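Local coordinates for NEQ011 (Nanoarchaeum equitans Kin4-M, PDB 6GQ8), which probably reduces superoxide to hydrogen peroxide at a mononuclear iron centre, at residues A[36-48]-A[58-70]. Residues are numbered along the deposited sequence; the frame is centred on the assembly and turned at random.
With FE (Fe (III) ion), chain E.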
# COMPACT_ATOMS: atom_id res chain seq x y z
N PRO A 36 -21.05 -6.44 1.87
CA PRO A 36 -21.30 -5.08 2.36
C PRO A 36 -20.08 -4.19 2.20
O PRO A 36 -18.94 -4.65 2.28
CB PRO A 36 -21.65 -5.30 3.84
CG PRO A 36 -22.19 -6.69 3.90
CD PRO A 36 -21.43 -7.47 2.85
N ASN A 37 -20.33 -2.90 1.95
CA ASN A 37 -19.27 -1.90 1.80
C ASN A 37 -19.62 -0.75 2.73
O ASN A 37 -20.19 0.26 2.32
CB ASN A 37 -19.14 -1.44 0.35
CG ASN A 37 -17.82 -0.74 0.08
OD1 ASN A 37 -17.16 -0.25 1.00
ND2 ASN A 37 -17.42 -0.68 -1.19
N GLU A 38 -19.25 -0.90 4.00
CA GLU A 38 -19.59 0.01 5.08
C GLU A 38 -18.32 0.40 5.81
O GLU A 38 -17.30 -0.29 5.73
CB GLU A 38 -20.57 -0.66 6.05
CG GLU A 38 -21.82 -1.22 5.37
CD GLU A 38 -22.54 -2.23 6.24
OE1 GLU A 38 -22.03 -2.57 7.32
OE2 GLU A 38 -23.64 -2.67 5.84
N PRO A 39 -18.35 1.52 6.55
CA PRO A 39 -17.13 1.94 7.26
C PRO A 39 -16.57 0.88 8.19
O PRO A 39 -15.35 0.68 8.24
CB PRO A 39 -17.59 3.19 8.03
CG PRO A 39 -18.70 3.74 7.19
CD PRO A 39 -19.41 2.54 6.63
N SER A 40 -17.43 0.16 8.91
CA SER A 40 -16.99 -0.85 9.87
C SER A 40 -17.02 -2.27 9.31
O SER A 40 -16.81 -3.22 10.06
CB SER A 40 -17.83 -0.77 11.15
OG SER A 40 -17.66 0.48 11.78
N HIS A 41 -17.28 -2.43 8.01
CA HIS A 41 -17.32 -3.76 7.41
C HIS A 41 -17.18 -3.60 5.90
O HIS A 41 -18.13 -3.19 5.23
CB HIS A 41 -18.61 -4.49 7.76
CG HIS A 41 -18.64 -5.92 7.32
ND1 HIS A 41 -19.80 -6.66 7.24
CD2 HIS A 41 -17.64 -6.75 6.94
CE1 HIS A 41 -19.51 -7.88 6.82
NE2 HIS A 41 -18.21 -7.96 6.64
N HIS A 42 -16.00 -3.94 5.36
CA HIS A 42 -15.76 -3.79 3.94
C HIS A 42 -14.55 -4.61 3.52
O HIS A 42 -13.74 -5.02 4.35
CB HIS A 42 -15.55 -2.32 3.56
CG HIS A 42 -14.44 -1.65 4.31
ND1 HIS A 42 -14.66 -0.77 5.35
CD2 HIS A 42 -13.09 -1.73 4.17
CE1 HIS A 42 -13.51 -0.34 5.82
NE2 HIS A 42 -12.54 -0.91 5.12
N ILE A 43 -14.46 -4.86 2.22
CA ILE A 43 -13.28 -5.48 1.64
C ILE A 43 -12.26 -4.38 1.41
O ILE A 43 -12.50 -3.45 0.64
CB ILE A 43 -13.61 -6.21 0.33
CG1 ILE A 43 -14.76 -7.21 0.53
CG2 ILE A 43 -12.37 -6.92 -0.21
CD1 ILE A 43 -14.46 -8.32 1.52
N GLN A 44 -11.12 -4.47 2.09
CA GLN A 44 -10.16 -3.37 2.10
C GLN A 44 -9.13 -3.46 0.98
O GLN A 44 -8.79 -2.44 0.38
CB GLN A 44 -9.46 -3.32 3.46
CG GLN A 44 -8.79 -1.99 3.76
CD GLN A 44 -8.30 -1.91 5.20
OE1 GLN A 44 -7.24 -2.44 5.53
NE2 GLN A 44 -9.07 -1.25 6.05
N TRP A 45 -8.62 -4.66 0.69
CA TRP A 45 -7.56 -4.77 -0.30
C TRP A 45 -7.49 -6.20 -0.83
O TRP A 45 -8.06 -7.13 -0.26
CB TRP A 45 -6.21 -4.35 0.30
CG TRP A 45 -5.82 -5.06 1.57
CD1 TRP A 45 -5.98 -4.59 2.85
CD2 TRP A 45 -5.21 -6.34 1.69
NE1 TRP A 45 -5.50 -5.50 3.75
CE2 TRP A 45 -5.02 -6.59 3.07
CE3 TRP A 45 -4.79 -7.31 0.77
CZ2 TRP A 45 -4.44 -7.76 3.54
CZ3 TRP A 45 -4.21 -8.48 1.24
CH2 TRP A 45 -4.04 -8.69 2.62
N VAL A 46 -6.76 -6.35 -1.93
CA VAL A 46 -6.45 -7.65 -2.51
C VAL A 46 -5.00 -7.65 -2.96
O VAL A 46 -4.53 -6.70 -3.59
CB VAL A 46 -7.39 -7.99 -3.69
CG1 VAL A 46 -7.46 -6.84 -4.68
CG2 VAL A 46 -6.92 -9.26 -4.39
N ASP A 47 -4.27 -8.70 -2.59
CA ASP A 47 -2.92 -8.94 -3.09
C ASP A 47 -2.96 -10.04 -4.14
O ASP A 47 -3.66 -11.04 -3.96
CB ASP A 47 -1.97 -9.34 -1.96
CG ASP A 47 -1.37 -8.15 -1.24
OD1 ASP A 47 -1.19 -7.10 -1.87
OD2 ASP A 47 -1.08 -8.28 -0.03
N LEU A 48 -2.23 -9.84 -5.24
CA LEU A 48 -2.17 -10.81 -6.32
C LEU A 48 -0.74 -11.30 -6.48
O LEU A 48 0.17 -10.49 -6.68
CB LEU A 48 -2.68 -10.21 -7.63
CG LEU A 48 -2.59 -11.12 -8.87
CD1 LEU A 48 -3.56 -12.29 -8.76
CD2 LEU A 48 -2.83 -10.33 -10.14
N THR A 58 5.73 -14.61 -6.70
CA THR A 58 6.11 -13.24 -7.05
C THR A 58 4.91 -12.32 -6.88
O THR A 58 3.84 -12.58 -7.44
CB THR A 58 6.64 -13.17 -8.48
OG1 THR A 58 7.86 -13.90 -8.58
CG2 THR A 58 6.86 -11.72 -8.89
N HIS A 59 5.09 -11.26 -6.10
CA HIS A 59 4.03 -10.28 -5.91
C HIS A 59 3.81 -9.51 -7.20
O HIS A 59 4.74 -8.87 -7.71
CB HIS A 59 4.37 -9.33 -4.76
CG HIS A 59 3.18 -8.67 -4.14
ND1 HIS A 59 3.26 -7.92 -2.99
CD2 HIS A 59 1.88 -8.66 -4.51
CE1 HIS A 59 2.06 -7.46 -2.68
NE2 HIS A 59 1.20 -7.90 -3.58
N ILE A 60 2.60 -9.57 -7.74
CA ILE A 60 2.28 -8.93 -9.01
C ILE A 60 1.62 -7.58 -8.79
O ILE A 60 2.02 -6.58 -9.40
CB ILE A 60 1.39 -9.85 -9.87
CG1 ILE A 60 2.11 -11.16 -10.21
CG2 ILE A 60 0.98 -9.13 -11.15
CD1 ILE A 60 3.40 -10.97 -10.99
N ALA A 61 0.59 -7.52 -7.94
CA ALA A 61 -0.14 -6.28 -7.74
C ALA A 61 -0.67 -6.21 -6.31
O ALA A 61 -0.90 -7.24 -5.67
CB ALA A 61 -1.29 -6.13 -8.73
N ARG A 62 -0.83 -4.99 -5.82
CA ARG A 62 -1.52 -4.71 -4.56
C ARG A 62 -2.54 -3.62 -4.82
O ARG A 62 -2.19 -2.53 -5.30
CB ARG A 62 -0.52 -4.29 -3.48
CG ARG A 62 -1.12 -3.80 -2.17
CD ARG A 62 -0.07 -3.79 -1.05
NE ARG A 62 0.15 -5.12 -0.49
CZ ARG A 62 1.10 -5.41 0.40
NH1 ARG A 62 1.93 -4.47 0.83
NH2 ARG A 62 1.21 -6.65 0.86
N ILE A 63 -3.81 -3.90 -4.54
CA ILE A 63 -4.90 -2.97 -4.81
C ILE A 63 -5.62 -2.69 -3.50
O ILE A 63 -6.14 -3.61 -2.86
CB ILE A 63 -5.89 -3.50 -5.86
CG1 ILE A 63 -5.16 -3.88 -7.14
CG2 ILE A 63 -6.96 -2.46 -6.14
CD1 ILE A 63 -5.09 -5.38 -7.37
N GLU A 64 -5.66 -1.42 -3.11
CA GLU A 64 -6.40 -0.98 -1.93
C GLU A 64 -7.67 -0.28 -2.39
O GLU A 64 -7.62 0.64 -3.21
CB GLU A 64 -5.57 -0.03 -1.07
CG GLU A 64 -4.24 -0.58 -0.58
CD GLU A 64 -4.27 -0.99 0.88
OE1 GLU A 64 -5.35 -0.91 1.50
OE2 GLU A 64 -3.20 -1.36 1.42
N PHE A 65 -8.81 -0.75 -1.88
CA PHE A 65 -10.10 -0.12 -2.12
C PHE A 65 -10.36 0.85 -0.97
O PHE A 65 -10.64 0.42 0.15
CB PHE A 65 -11.20 -1.17 -2.24
CG PHE A 65 -10.83 -2.33 -3.12
CD1 PHE A 65 -10.71 -2.16 -4.50
CD2 PHE A 65 -10.58 -3.58 -2.59
CE1 PHE A 65 -10.37 -3.22 -5.32
CE2 PHE A 65 -10.23 -4.65 -3.40
CZ PHE A 65 -10.13 -4.47 -4.77
N LYS A 66 -10.26 2.15 -1.25
CA LYS A 66 -10.04 3.13 -0.19
C LYS A 66 -11.30 3.81 0.32
O LYS A 66 -11.31 4.27 1.47
CB LYS A 66 -9.07 4.22 -0.67
CG LYS A 66 -7.64 3.73 -0.86
CD LYS A 66 -7.07 3.24 0.45
CE LYS A 66 -5.57 3.45 0.53
NZ LYS A 66 -5.08 3.00 1.86
N ALA A 67 -12.36 3.91 -0.48
CA ALA A 67 -13.56 4.63 -0.09
C ALA A 67 -14.64 3.66 0.36
O ALA A 67 -14.92 2.67 -0.32
CB ALA A 67 -14.08 5.50 -1.24
N HIS A 68 -15.25 3.95 1.51
CA HIS A 68 -16.26 3.07 2.11
C HIS A 68 -17.35 3.90 2.76
O HIS A 68 -17.84 3.59 3.85
CB HIS A 68 -15.62 2.12 3.12
CG HIS A 68 -14.43 1.39 2.60
ND1 HIS A 68 -14.52 0.37 1.68
CD2 HIS A 68 -13.10 1.54 2.87
CE1 HIS A 68 -13.31 -0.08 1.40
NE2 HIS A 68 -12.43 0.61 2.11
N GLY A 69 -17.76 4.98 2.10
CA GLY A 69 -18.84 5.83 2.57
C GLY A 69 -18.47 7.29 2.73
O GLY A 69 -19.38 8.12 2.90
N GLU A 70 -17.19 7.64 2.68
CA GLU A 70 -16.78 9.03 2.81
C GLU A 70 -17.42 9.87 1.71
O GLU A 70 -17.16 9.66 0.52
CB GLU A 70 -15.25 9.14 2.74
CG GLU A 70 -14.53 8.51 3.92
CD GLU A 70 -14.24 7.03 3.72
OE1 GLU A 70 -14.78 6.44 2.77
OE2 GLU A 70 -13.48 6.46 4.53
FE FE E . -17.11 -9.78 5.72
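Val46 and Ile63 are linked by backbone bonds in both directions where strands 43-52 and 58-65 pair antiparallel, and the pairing continues at Gln44 O, which accepts from Phe65 N. Ile60 and Ala61 both face Leu48, whose O receives Ile60 N (2.8 Å) and Ala61 N (3.3 Å), making a classic beta bulge; Leu48 N returns a bond to Ala61 O.

The salt bridge lies on the face shared by Trp45 and Glu64. Arg62 grips Asp47 side-on: NE reaches the syn lone pair of OD1 at 2.8 Å, while NH2 meets OD2 at 2.9 Å. The two flat groups are turned 33° apart. A bend at chi3 (-79°) brings the guanidinium alongside the carboxylate. His59 NE2 adds a weak bond to Asp47 OD1, its ring nearly perpendicular to the carboxylate, while His59 ND1 is hydrogen-bonded to Trp45 NE1 of the third subunit.

Aromatic stacking joins the loops that flank the strands. The His42 and His68 rings lie face to face, centroids 3.4 Å apart and planes at 10°. Each ring is held by its ND1: that of His68 donates in its ring plane to Asn37 OD1 (2.8 Å), that of His42 to Glu38 O (2.7 Å). Glu38 O, the first carbonyl of the type I turn Glu38 to His41, also accepts His41 N. These bonds should restrict rotation of the stacked rings. His41 precedes His42 in the chain; its NE2 binds the iron together with His10, His35, Cys97 and His100.

Apolar packing occupies the face of Val46, Ile63, Leu48 and Ala61, where Val46 CG1 meets Ile63 CB. From beside it, Phe65 CZ reaches Val46 CG1 (3.6 Å) and Ile60 CG2 reaches Leu48 CD2.

Val46 and Leu48 pack on strand 22-29 of the second sheet of this immunoglobulin-like beta sandwich. Arg62 NH1 also pairs with Glu64 of the third subunit. Strand 43-52 continues the sheet to strand 89-97, whereas Arg62 to Glu64 pair with an antiparallel strand of the second subunit, carrying the sheet across the interface.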